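Local coordinates for protein putative NAD(P)H:FMN oxidoreductase (Porphyromonas gingivalis W83, PDB 3GE5) that binds flavin mononucleotide and probably acts as an NAD(P)H-dependent oxidoreductase of the nitroreductase family, at residues 71-76 against 103-108; 99-104 against 168-173; 148-153 against 162-167. All blocks are in the same frame, centred on the assembly; numbering follows the deposited sequence.

How the contacts relate
All three contacts meet on one antiparallel sheet, in which strand 100-107 lies between 72-77 and 163-172. Contacts 1 and 2, with centres about 13 Å apart, use the two edges of that central strand and share Ile103 and Thr104; Phe74 CB of the first packs on Ile102 CG2 of the second at 4.0 Å. Contact 3 lies about 10 Å from contact 1, centre to centre, and sets a short helix against the start of strand 163-172. Thr104 N and Ser167 O, 2.8 Å apart in a probable hydrogen bond, tie it to the others. FMN is near each: the side chains of Trp72, Ile168 and Ser167 lie about 7, 8 and 5 Å from it.

Contact 1. Residues 71-76 against 103-108; sequences PWHFLV and ITLGDH
Leu75 and Ile103 face each other as an antiparallel hydrogen-bonded pair, with Leu75 CB 4.1 Å from Ile103 CB. Two backbone bonds close the pair: Leu75 N to Ile103 O at 2.9 Å, and Ile103 N to Leu75 O at 2.8 Å. Both side chains leave the same face of the sheet, and Ile103 rests its CB and CG1 against Leu75 O. Two residues along, Leu105 repeats the arrangement with His73. With CG placed beside its own backbone N (chi1 -50°), Leu105 lays CB and CG over His73 O, 3.4 Å away at CB, while Leu105 N gives that oxygen a 2.9 Å bond. CD1 meets the imidazole obliquely. Here the strand 72-77 is the outermost one of its chain's sheet, and in the dimer Phe74, Leu75 and Val76 pair in parallel with a strand of the second subunit, which continues the sheet across the interface. The same subunit takes the polar end of His73, whose NE2 is hydrogen-bonded to Ser194 OG of that chain. On the other face Thr104 lies alongside Phe74, with OG1 near the ring plane at the edge, 3.9 Å from Phe74 CD1. Pro71 O accepts from Asp107 N at 2.8 Å where the strands part, and the Asp107 carboxylate turns off to a salt bridge with Arg110.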
loop_
_atom_site.group_PDB
_atom_site.type_symbol
_atom_site.label_atom_id
_atom_site.label_comp_id
_atom_site.label_asym_id
_atom_site.label_seq_id
_atom_site.Cartn_x
_atom_site.Cartn_y
_atom_site.Cartn_z
ATOM N N PRO A 71 8.541 8.552 -5.931
ATOM C CA PRO A 71 8.305 9.976 -5.667
ATOM C C PRO A 71 8.049 10.278 -4.176
ATOM O O PRO A 71 7.162 11.037 -3.823
ATOM C CB PRO A 71 7.077 10.282 -6.523
ATOM C CG PRO A 71 6.290 9.015 -6.383
ATOM C CD PRO A 71 7.304 7.897 -6.405
ATOM N N TRP A 72 8.872 9.677 -3.313
ATOM C CA TRP A 72 8.738 9.768 -1.877
ATOM C C TRP A 72 10.034 10.235 -1.248
ATOM O O TRP A 72 11.101 10.186 -1.885
ATOM C CB TRP A 72 8.337 8.403 -1.280
ATOM C CG TRP A 72 9.120 7.215 -1.768
ATOM C CD1 TRP A 72 10.456 6.993 -1.644
ATOM C CD2 TRP A 72 8.579 6.071 -2.443
ATOM N NE1 TRP A 72 10.793 5.785 -2.245
ATOM C CE2 TRP A 72 9.655 5.187 -2.707
ATOM C CE3 TRP A 72 7.280 5.700 -2.839
ATOM C CZ2 TRP A 72 9.475 3.953 -3.364
ATOM C CZ3 TRP A 72 7.103 4.472 -3.485
ATOM C CH2 TRP A 72 8.189 3.626 -3.743
ATOM N N HIS A 73 9.925 10.696 -0.020
ATOM C CA HIS A 73 11.044 11.017 0.831
ATOM C C HIS A 73 10.604 10.746 2.245
ATOM O O HIS A 73 9.471 11.092 2.613
ATOM C CB HIS A 73 11.542 12.464 0.694
ATOM C CG HIS A 73 12.908 12.680 1.275
ATOM N ND1 HIS A 73 14.067 12.380 0.584
ATOM C CD2 HIS A 73 13.300 13.152 2.485
ATOM C CE1 HIS A 73 15.114 12.683 1.347
ATOM N NE2 HIS A 73 14.676 13.139 2.508
ATOM N N PHE A 74 11.468 10.085 3.018
ATOM C CA PHE A 74 11.108 9.695 4.390
ATOM C C PHE A 74 11.820 10.590 5.391
ATOM O O PHE A 74 13.063 10.588 5.496
ATOM C CB PHE A 74 11.447 8.216 4.639
ATOM C CG PHE A 74 10.950 7.305 3.549
ATOM C CD1 PHE A 74 9.605 7.239 3.227
ATOM C CD2 PHE A 74 11.858 6.535 2.832
ATOM C CE1 PHE A 74 9.177 6.375 2.224
ATOM C CE2 PHE A 74 11.437 5.682 1.811
ATOM C CZ PHE A 74 10.085 5.620 1.493
ATOM N N LEU A 75 11.026 11.367 6.128
ATOM C CA LEU A 75 11.547 12.281 7.151
ATOM C C LEU A 75 11.304 11.662 8.534
ATOM O O LEU A 75 10.159 11.563 8.991
ATOM C CB LEU A 75 10.883 13.653 7.030
ATOM C CG LEU A 75 11.221 14.703 8.115
ATOM C CD1 LEU A 75 12.707 14.946 8.298
ATOM C CD2 LEU A 75 10.493 15.988 7.749
ATOM N N VAL A 76 12.393 11.173 9.137
ATOM C CA VAL A 76 12.332 10.460 10.417
ATOM C C VAL A 76 12.392 11.480 11.541
ATOM O O VAL A 76 13.272 12.376 11.520
ATOM C CB VAL A 76 13.493 9.442 10.549
ATOM C CG1 VAL A 76 13.443 8.820 11.908
ATOM C CG2 VAL A 76 13.433 8.381 9.416
ATOM N N ILE A 103 7.598 10.462 8.629
ATOM C CA ILE A 103 6.722 11.344 7.817
ATOM C C ILE A 103 7.022 11.038 6.369
ATOM O O ILE A 103 8.143 11.297 5.897
ATOM C CB ILE A 103 6.964 12.841 8.087
ATOM C CG1 ILE A 103 6.970 13.128 9.595
ATOM C CG2 ILE A 103 5.918 13.697 7.307
ATOM C CD1 ILE A 103 7.236 14.545 10.025
ATOM N N THR A 104 6.046 10.495 5.646
ATOM C CA THR A 104 6.245 10.172 4.244
ATOM C C THR A 104 5.768 11.333 3.381
ATOM O O THR A 104 4.581 11.665 3.355
ATOM C CB THR A 104 5.550 8.869 3.856
ATOM O OG1 THR A 104 6.058 7.835 4.707
ATOM C CG2 THR A 104 5.783 8.486 2.382
ATOM N N LEU A 105 6.739 11.917 2.684
ATOM C CA LEU A 105 6.539 13.035 1.829
ATOM C C LEU A 105 6.368 12.540 0.405
ATOM O O LEU A 105 7.116 11.647 -0.044
ATOM C CB LEU A 105 7.761 13.956 1.857
ATOM C CG LEU A 105 8.281 14.375 3.234
ATOM C CD1 LEU A 105 9.431 15.351 3.112
ATOM C CD2 LEU A 105 7.094 14.980 4.071
ATOM N N GLY A 106 5.406 13.113 -0.307
ATOM C CA GLY A 106 5.206 12.782 -1.715
ATOM C C GLY A 106 5.632 13.964 -2.565
ATOM O O GLY A 106 5.284 15.119 -2.258
ATOM N N ASP A 107 6.405 13.690 -3.611
ATOM C CA ASP A 107 6.976 14.743 -4.458
ATOM C C ASP A 107 6.153 14.858 -5.757
ATOM O O ASP A 107 6.292 14.023 -6.656
ATOM C CB ASP A 107 8.442 14.451 -4.723
ATOM C CG ASP A 107 9.158 15.592 -5.392
ATOM O OD1 ASP A 107 8.522 16.362 -6.153
ATOM O OD2 ASP A 107 10.368 15.691 -5.175
ATOM N N HIS A 108 5.305 15.878 -5.851
ATOM C CA HIS A 108 4.470 16.012 -7.039
ATOM C C HIS A 108 5.284 16.217 -8.321
ATOM O O HIS A 108 4.869 15.758 -9.396
ATOM C CB HIS A 108 3.403 17.069 -6.819
ATOM C CG HIS A 108 2.304 16.600 -5.918
ATOM N ND1 HIS A 108 1.352 15.690 -6.325
ATOM C CD2 HIS A 108 2.025 16.877 -4.620
ATOM C CE1 HIS A 108 0.519 15.451 -5.329
ATOM N NE2 HIS A 108 0.906 16.156 -4.282
#

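Contact 2. Residues 99-104 against 168-173; sequences PIYIIT and ILALGY
Ile100 and Leu171 leave the same face of the sheet and cross obliquely, with Ile100 CB set against Leu171 CG at 3.9 Å. Leu171 holds CG between its backbone N and carbonyl carbon (chi1 68°), which swings the isobutyl group over the neighbouring strand and splits its two methyls between two partners. CD1 stays with Ile100, while CD2 reaches along the strand to the tip of Ile102, 3.7 Å from its CD1. Leu169, on the same face, carries CG anti to its backbone N (chi1 -170°), away from Ile102, and makes its side-chain contact through CB, 4.3 Å from Ile102 CB. On the opposite face Tyr101 lies across Ile168, whose CG2 touches Tyr101 CB at 3.8 Å and comes to the ring at its edge, near the plane. Ala170 CB meets the same ring obliquely, 4.1 Å from Tyr101 CD1. Behind these side chains runs a regular antiparallel pairing. Ile102 N gives a 2.9 Å bond to Leu169 O, Leu169 N returns one to Ile102 O, and Ile100 and Leu171 exchange a second pair. Pro99 closes the end, its CD packed 3.3 Å from Leu171 O beside Gly172. The phenol OH of Tyr101 is hydrogen-bonded to Phe95 O, next to Trp94 of the FMN pocket. Helix 80-86 packs on the Tyr101 and Ile103 face, helix 120-137 meets Leu169 and Thr104 on the other, and strand 72-77 borders the far edge of 100-107.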
loop_
_atom_site.group_PDB
_atom_site.type_symbol
_atom_site.label_atom_id
_atom_site.label_comp_id
_atom_site.label_asym_id
_atom_site.label_seq_id
_atom_site.Cartn_x
_atom_site.Cartn_y
_atom_site.Cartn_z
ATOM N N PRO A 99 7.165 6.838 20.085
ATOM C CA PRO A 99 8.570 7.125 20.097
ATOM C C PRO A 99 9.170 7.589 18.804
ATOM O O PRO A 99 10.121 8.342 18.845
ATOM C CB PRO A 99 9.222 5.777 20.441
ATOM C CG PRO A 99 8.161 4.913 20.879
ATOM C CD PRO A 99 6.869 5.449 20.483
ATOM N N ILE A 100 8.689 7.048 17.678
ATOM C CA ILE A 100 9.253 7.358 16.371
ATOM C C ILE A 100 8.146 7.696 15.401
ATOM O O ILE A 100 7.119 7.024 15.374
ATOM C CB ILE A 100 10.086 6.176 15.801
ATOM C CG1 ILE A 100 11.258 5.893 16.737
ATOM C CG2 ILE A 100 10.636 6.517 14.376
ATOM C CD1 ILE A 100 12.194 4.785 16.278
ATOM N N TYR A 101 8.387 8.729 14.602
ATOM C CA TYR A 101 7.500 9.058 13.492
ATOM C C TYR A 101 8.272 9.029 12.174
ATOM O O TYR A 101 9.366 9.582 12.067
ATOM C CB TYR A 101 6.877 10.443 13.661
ATOM C CG TYR A 101 6.227 10.672 14.994
ATOM C CD1 TYR A 101 4.874 10.415 15.186
ATOM C CD2 TYR A 101 6.967 11.207 16.060
ATOM C CE1 TYR A 101 4.261 10.667 16.415
ATOM C CE2 TYR A 101 6.371 11.470 17.282
ATOM C CZ TYR A 101 5.027 11.201 17.454
ATOM O OH TYR A 101 4.472 11.473 18.692
ATOM N N ILE A 102 7.707 8.365 11.172
ATOM C CA ILE A 102 8.243 8.454 9.819
ATOM C C ILE A 102 7.226 9.223 8.956
ATOM O O ILE A 102 6.117 8.699 8.661
ATOM C CB ILE A 102 8.554 7.076 9.178
ATOM C CG1 ILE A 102 9.508 6.257 10.063
ATOM C CG2 ILE A 102 9.129 7.277 7.764
ATOM C CD1 ILE A 102 9.657 4.731 9.604
ATOM N N ILE A 103 7.598 10.462 8.629
ATOM C CA ILE A 103 6.722 11.344 7.817
ATOM C C ILE A 103 7.022 11.038 6.369
ATOM O O ILE A 103 8.143 11.297 5.897
ATOM C CB ILE A 103 6.964 12.841 8.087
ATOM C CG1 ILE A 103 6.970 13.128 9.595
ATOM C CG2 ILE A 103 5.918 13.697 7.307
ATOM C CD1 ILE A 103 7.236 14.545 10.025
ATOM N N THR A 104 6.046 10.495 5.646
ATOM C CA THR A 104 6.245 10.172 4.244
ATOM C C THR A 104 5.768 11.333 3.381
ATOM O O THR A 104 4.581 11.665 3.355
ATOM C CB THR A 104 5.550 8.869 3.856
ATOM O OG1 THR A 104 6.058 7.835 4.707
ATOM C CG2 THR A 104 5.783 8.486 2.382
ATOM N N ILE A 168 1.889 9.645 8.057
ATOM C CA ILE A 168 2.937 9.456 9.077
ATOM C C ILE A 168 2.817 8.080 9.701
ATOM O O ILE A 168 1.715 7.677 10.106
ATOM C CB ILE A 168 2.805 10.502 10.197
ATOM C CG1 ILE A 168 2.900 11.942 9.653
ATOM C CG2 ILE A 168 3.853 10.251 11.317
ATOM C CD1 ILE A 168 2.582 13.049 10.656
ATOM N N LEU A 169 3.904 7.334 9.763
ATOM C CA LEU A 169 3.889 6.044 10.456
ATOM C C LEU A 169 4.378 6.319 11.854
ATOM O O LEU A 169 5.511 6.706 12.040
ATOM C CB LEU A 169 4.780 5.000 9.767
ATOM C CG LEU A 169 4.629 3.556 10.303
ATOM C CD1 LEU A 169 3.186 3.062 10.052
ATOM C CD2 LEU A 169 5.682 2.583 9.685
ATOM N N ALA A 170 3.479 6.156 12.832
ATOM C CA ALA A 170 3.815 6.301 14.253
ATOM C C ALA A 170 4.122 4.904 14.815
ATOM O O ALA A 170 3.306 4.007 14.675
ATOM C CB ALA A 170 2.680 6.935 15.029
ATOM N N LEU A 171 5.313 4.730 15.378
ATOM C CA LEU A 171 5.798 3.381 15.722
ATOM C C LEU A 171 6.647 3.332 16.996
ATOM O O LEU A 171 7.211 4.322 17.418
ATOM C CB LEU A 171 6.579 2.752 14.548
ATOM C CG LEU A 171 7.922 3.391 14.207
ATOM C CD1 LEU A 171 9.073 2.570 14.757
ATOM C CD2 LEU A 171 8.021 3.548 12.673
ATOM N N GLY A 172 6.720 2.131 17.556
ATOM C CA GLY A 172 7.498 1.857 18.745
ATOM C C GLY A 172 7.166 0.466 19.253
ATOM O O GLY A 172 6.465 -0.316 18.580
ATOM N N TYR A 173 7.674 0.125 20.427
ATOM C CA TYR A 173 7.247 -1.096 21.083
ATOM C C TYR A 173 5.902 -0.867 21.742
ATOM O O TYR A 173 5.741 0.046 22.555
ATOM C CB TYR A 173 8.283 -1.605 22.101
ATOM C CG TYR A 173 9.460 -2.274 21.453
ATOM C CD1 TYR A 173 9.348 -3.573 20.955
ATOM C CD2 TYR A 173 10.670 -1.613 21.315
ATOM C CE1 TYR A 173 10.413 -4.193 20.337
ATOM C CE2 TYR A 173 11.745 -2.217 20.683
ATOM C CZ TYR A 173 11.618 -3.514 20.207
ATOM O OH TYR A 173 12.673 -4.146 19.582
#

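Contact 3. Residues 148-153 against 162-167; sequences FDQALC and HMTPVS
Gln150 NE2 donates to Pro165 O over 2.9 Å in a hydrogen bond that is close to straight, 170° at the hydrogen. The oxygen lies in the plane of the Gln150 amide, whereas the donor is tilted 27° from the plane of the carbonyl. The Gln150 chain is extended beyond CG (chi2 168°) and passes beside Pro165 O, with CG also packed on it, which brings NE2 next to the CG2 methyl of Thr164. A second polar bond shapes the helix itself: Asp149 is the N-cap of helix 150-156, and its OD1 accepts from Leu152 N at 3.0 Å, met from above the carboxylate plane. The strand facing this capped turn is irregular. Val166 has helix-like backbone angles, and Val166 and Ser167 both bond to Thr104 of the neighbouring strand, consistent with a classic beta bulge just beyond Pro165. Apolar contacts gather on Pro165 CB, which lies in the plane of the Phe148 ring at its edge, 4.0 Å from Phe148 CE2, and touches Cys153 SG at 4.0 Å. Van der Waals contacts with carbonyl oxygens are separate: Phe148 CZ lies 3.5 Å from Pro165 O, and Pro165 CG 3.6 Å from Gln150 O. Arg114 of the second subunit packs on Phe148 and Gln150 and is hydrogen-bonded to Val166 O, while Ser167 lies beside Cys146 of the FMN site.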
loop_
_atom_site.group_PDB
_atom_site.type_symbol
_atom_site.label_atom_id
_atom_site.label_comp_id
_atom_site.label_asym_id
_atom_site.label_seq_id
_atom_site.Cartn_x
_atom_site.Cartn_y
_atom_site.Cartn_z
ATOM N N PHE A 148 -3.782 14.860 10.450
ATOM C CA PHE A 148 -2.846 15.860 10.929
ATOM C C PHE A 148 -2.874 17.073 10.024
ATOM O O PHE A 148 -3.338 16.992 8.909
ATOM C CB PHE A 148 -1.416 15.325 11.078
ATOM C CG PHE A 148 -0.734 14.932 9.791
ATOM C CD1 PHE A 148 -0.884 13.664 9.260
ATOM C CD2 PHE A 148 0.152 15.826 9.153
ATOM C CE1 PHE A 148 -0.294 13.311 8.051
ATOM C CE2 PHE A 148 0.777 15.461 7.991
ATOM C CZ PHE A 148 0.551 14.196 7.433
ATOM N N ASP A 149 -2.402 18.198 10.555
ATOM C CA ASP A 149 -2.427 19.487 9.856
ATOM C C ASP A 149 -1.216 19.486 8.899
ATOM O O ASP A 149 -0.073 19.710 9.294
ATOM C CB ASP A 149 -2.359 20.628 10.874
ATOM C CG ASP A 149 -2.433 21.999 10.239
ATOM O OD1 ASP A 149 -2.110 22.112 9.021
ATOM O OD2 ASP A 149 -2.791 22.968 10.978
ATOM N N GLN A 150 -1.466 19.162 7.648
ATOM C CA GLN A 150 -0.360 18.993 6.675
ATOM C C GLN A 150 0.399 20.298 6.415
ATOM O O GLN A 150 1.644 20.320 6.337
ATOM C CB GLN A 150 -0.924 18.460 5.367
ATOM C CG GLN A 150 -1.447 17.033 5.431
ATOM C CD GLN A 150 -2.230 16.704 4.195
ATOM O OE1 GLN A 150 -3.365 17.190 4.037
ATOM N NE2 GLN A 150 -1.628 15.911 3.285
ATOM N N ALA A 151 -0.348 21.388 6.266
ATOM C CA ALA A 151 0.287 22.678 6.018
ATOM C C ALA A 151 1.161 23.112 7.197
ATOM O O ALA A 151 2.214 23.690 6.994
ATOM C CB ALA A 151 -0.760 23.753 5.611
ATOM N N LEU A 152 0.726 22.820 8.419
ATOM C CA LEU A 152 1.517 23.096 9.597
ATOM C C LEU A 152 2.804 22.245 9.620
ATOM O O LEU A 152 3.894 22.745 9.842
ATOM C CB LEU A 152 0.712 22.886 10.888
ATOM C CG LEU A 152 1.486 23.158 12.172
ATOM C CD1 LEU A 152 2.120 24.556 12.163
ATOM C CD2 LEU A 152 0.533 22.989 13.379
ATOM N N CYS A 153 2.664 20.956 9.352
ATOM C CA CYS A 153 3.804 20.057 9.188
ATOM C C CYS A 153 4.828 20.616 8.187
ATOM O O CYS A 153 6.018 20.711 8.483
ATOM C CB CYS A 153 3.306 18.688 8.763
ATOM S SG CYS A 153 4.640 17.475 8.680
ATOM N N HIS A 162 6.279 21.864 -3.459
ATOM C CA HIS A 162 6.023 20.760 -4.388
ATOM C C HIS A 162 6.023 19.368 -3.733
ATOM O O HIS A 162 5.748 18.355 -4.406
ATOM C CB HIS A 162 7.007 20.848 -5.562
ATOM C CG HIS A 162 8.413 20.478 -5.208
ATOM N ND1 HIS A 162 9.352 21.406 -4.809
ATOM C CD2 HIS A 162 9.032 19.277 -5.184
ATOM C CE1 HIS A 162 10.490 20.785 -4.552
ATOM N NE2 HIS A 162 10.321 19.489 -4.771
HETATM N N MSE A 163 6.291 19.309 -2.442
HETATM C CA MSE A 163 6.214 18.071 -1.690
HETATM C C MSE A 163 5.100 18.195 -0.628
HETATM O O MSE A 163 4.888 19.250 -0.061
HETATM C CB MSE A 163 7.574 17.763 -1.071
HETATM C CG MSE A 163 8.659 17.483 -2.104
HETATM SE SE MSE A 163 10.439 17.615 -1.321
HETATM C CE MSE A 163 10.387 16.066 -0.266
ATOM N N THR A 164 4.377 17.109 -0.398
ATOM C CA THR A 164 3.287 17.092 0.548
ATOM C C THR A 164 3.524 15.990 1.574
ATOM O O THR A 164 3.824 14.864 1.204
ATOM C CB THR A 164 1.931 16.809 -0.150
ATOM O OG1 THR A 164 1.665 17.836 -1.129
ATOM C CG2 THR A 164 0.773 16.775 0.912
ATOM N N PRO A 165 3.419 16.315 2.883
ATOM C CA PRO A 165 3.422 15.200 3.860
ATOM C C PRO A 165 2.080 14.457 3.771
ATOM O O PRO A 165 1.039 15.042 4.097
ATOM C CB PRO A 165 3.580 15.921 5.194
ATOM C CG PRO A 165 3.011 17.301 4.971
ATOM C CD PRO A 165 3.262 17.639 3.530
ATOM N N VAL A 166 2.076 13.233 3.249
ATOM C CA VAL A 166 0.811 12.517 2.955
ATOM C C VAL A 166 0.308 11.698 4.157
ATOM O O VAL A 166 -0.869 11.718 4.517
ATOM C CB VAL A 166 0.982 11.592 1.722
ATOM C CG1 VAL A 166 -0.320 10.856 1.394
ATOM C CG2 VAL A 166 1.507 12.398 0.489
ATOM N N SER A 167 1.248 10.997 4.779
ATOM C CA SER A 167 0.988 10.024 5.843
ATOM C C SER A 167 2.165 10.019 6.805
ATOM O O SER A 167 3.306 10.321 6.399
ATOM C CB SER A 167 0.835 8.637 5.263
ATOM O OG SER A 167 -0.255 8.550 4.367
#